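PDB 5DZQ: toxin-like protein from Paenibacillus larvae subsp. larvae BRL-230010, which probably transfers ADP-ribose from NAD+ to a target protein, as a C3-like mono-ADP-ribosyltransferase toxin. Local coordinates for residues T48-A51 against K52-N55. Residues are numbered along the deposited sequence; the frame is centred on the assembly and turned at random.
Sequences TANA and KPFN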
ATOM      1  N   THR B  48      -3.297 -11.223   1.370  1.00 29.89           N
ATOM      2  CA  THR B  48      -3.243 -10.108   2.321  1.00 31.36           C
ATOM      3  C   THR B  48      -1.854  -9.467   2.303  1.00 31.49           C
ATOM      4  O   THR B  48      -1.723  -8.259   2.493  1.00 28.03           O
ATOM      5  CB  THR B  48      -3.609 -10.537   3.763  1.00 33.24           C
ATOM      6  OG1 THR B  48      -2.723 -11.562   4.196  1.00 37.54           O
ATOM      7  CG2 THR B  48      -5.052 -11.066   3.830  1.00 33.46           C
ATOM      8  N   ALA B  49      -0.824 -10.263   2.029  1.00 27.74           N
ATOM      9  CA  ALA B  49       0.553  -9.743   2.005  1.00 29.44           C
ATOM     10  C   ALA B  49       0.970  -9.192   0.629  1.00 29.89           C
ATOM     11  O   ALA B  49       2.010  -8.557   0.494  1.00 30.06           O
ATOM     12  CB  ALA B  49       1.540 -10.838   2.442  1.00 28.91           C
ATOM     13  N   ASN B  50       0.167  -9.458  -0.395  1.00 27.74           N
ATOM     14  CA  ASN B  50       0.530  -9.098  -1.765  1.00 27.66           C
ATOM     15  C   ASN B  50      -0.732  -8.599  -2.474  1.00 27.60           C
ATOM     16  O   ASN B  50      -1.035  -9.008  -3.591  1.00 30.61           O
ATOM     17  CB  ASN B  50       1.160 -10.310  -2.491  1.00 26.22           C
ATOM     18  CG  ASN B  50       1.869  -9.940  -3.784  1.00 29.70           C
ATOM     19  OD1 ASN B  50       2.426  -8.855  -3.903  1.00 33.05           O
ATOM     20  ND2 ASN B  50       1.887 -10.871  -4.756  1.00 28.56           N
ATOM     21  N   ALA B  51      -1.496  -7.742  -1.800  1.00 25.56           N
ATOM     22  CA  ALA B  51      -2.842  -7.410  -2.278  1.00 29.11           C
ATOM     23  C   ALA B  51      -2.871  -6.591  -3.573  1.00 30.62           C
ATOM     24  O   ALA B  51      -3.719  -6.825  -4.441  1.00 30.97           O
ATOM     25  CB  ALA B  51      -3.616  -6.668  -1.192  1.00 29.87           C
ATOM     26  N   LYS B  52      -1.964  -5.621  -3.703  1.00 30.75           N
ATOM     27  CA  LYS B  52      -2.021  -4.699  -4.843  1.00 31.74           C
ATOM     28  C   LYS B  52      -2.029  -5.390  -6.227  1.00 29.50           C
ATOM     29  O   LYS B  52      -2.861  -5.051  -7.070  1.00 34.87           O
ATOM     30  CB  LYS B  52      -0.865  -3.685  -4.765  1.00 30.17           C
ATOM     31  CG  LYS B  52      -0.772  -2.744  -5.946  1.00 42.13           C
ATOM     32  CD  LYS B  52       0.444  -1.839  -5.794  1.00 54.11           C
ATOM     33  CE  LYS B  52       0.732  -1.048  -7.055  1.00 64.29           C
ATOM     34  NZ  LYS B  52      -0.445  -0.238  -7.468  1.00 70.70           N
ATOM     35  N   PRO B  53      -1.128  -6.365  -6.475  1.00 31.52           N
ATOM     36  CA  PRO B  53      -1.191  -6.973  -7.813  1.00 30.51           C
ATOM     37  C   PRO B  53      -2.506  -7.705  -8.130  1.00 31.88           C
ATOM     38  O   PRO B  53      -2.933  -7.683  -9.285  1.00 31.49           O
ATOM     39  CB  PRO B  53      -0.030  -7.982  -7.801  1.00 35.76           C
ATOM     40  CG  PRO B  53       0.840  -7.554  -6.696  1.00 34.40           C
ATOM     41  CD  PRO B  53       0.004  -6.883  -5.690  1.00 33.15           C
ATOM     42  N   PHE B  54      -3.107  -8.361  -7.140  1.00 31.50           N
ATOM     43  CA  PHE B  54      -4.440  -8.941  -7.300  1.00 31.07           C
ATOM     44  C   PHE B  54      -5.455  -7.854  -7.661  1.00 33.45           C
ATOM     45  O   PHE B  54      -6.236  -7.979  -8.604  1.00 27.63           O
ATOM     46  CB  PHE B  54      -4.921  -9.627  -6.015  1.00 32.10           C
ATOM     47  CG  PHE B  54      -4.256 -10.941  -5.721  1.00 34.30           C
ATOM     48  CD1 PHE B  54      -3.088 -10.989  -4.967  1.00 30.04           C
ATOM     49  CD2 PHE B  54      -4.813 -12.126  -6.170  1.00 39.31           C
ATOM     50  CE1 PHE B  54      -2.468 -12.204  -4.675  1.00 31.73           C
ATOM     51  CE2 PHE B  54      -4.197 -13.347  -5.890  1.00 46.68           C
ATOM     52  CZ  PHE B  54      -3.029 -13.382  -5.136  1.00 38.39           C
ATOM     53  N   ASN B  55      -5.471  -6.796  -6.870  1.00 27.33           N
ATOM     54  CA  ASN B  55      -6.504  -5.780  -7.044  1.00 27.05           C
ATOM     55  C   ASN B  55      -6.317  -4.902  -8.271  1.00 32.15           C
ATOM     56  O   ASN B  55      -7.301  -4.465  -8.872  1.00 33.68           O
ATOM     57  CB  ASN B  55      -6.600  -4.927  -5.788  1.00 29.84           C
ATOM     58  CG  ASN B  55      -7.085  -5.725  -4.589  1.00 31.47           C
ATOM     59  OD1 ASN B  55      -7.787  -6.716  -4.743  1.00 30.63           O
ATOM     60  ND2 ASN B  55      -6.703  -5.303  -3.396  1.00 30.04           N
TER
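The carbonyl oxygen of A51 accepts the backbone N-H of N55 at 3.0 Å from O to N. The bond is nearly straight, 164° at the hydrogen. This i to i+4 bond lies at the start of helix 51-60, which follows helix 38-49 almost at once. N50, whose backbone leaves the helical region, separates the two helices. The carbonyl oxygen of N50 meets carbon atoms of P53 and F54. P53 has no N-H to offer, and its CD lies 3.2 Å from N50 O. The F54 ring brings its edge to the same oxygen, with CD1 3.2 Å away and the oxygen in the ring plane. CG of F54 sits anti to the carbonyl carbon (chi1 -74°), which sends the ring back toward N50. The N50 side chain crosses the proline ring at about a right angle, and its OD1 is 3.5 Å from P53 CG. That OD1 also accepts a hydrogen bond from the backbone N of T99 of the second subunit, so this junction also packs against the second subunit of the assembly. The N55 amide lies alongside A51, ND2 3.5 Å from A51 O. It bonds Y47 through ND2 and Y138 through OD1, tying the new helix to the preceding one and to the chain near strand 139-142. Within this turn the helical bond is made by A51 O and N55 N, while the N50 carbonyl oxygen is approached by a proline CD and the edge of the F54 ring.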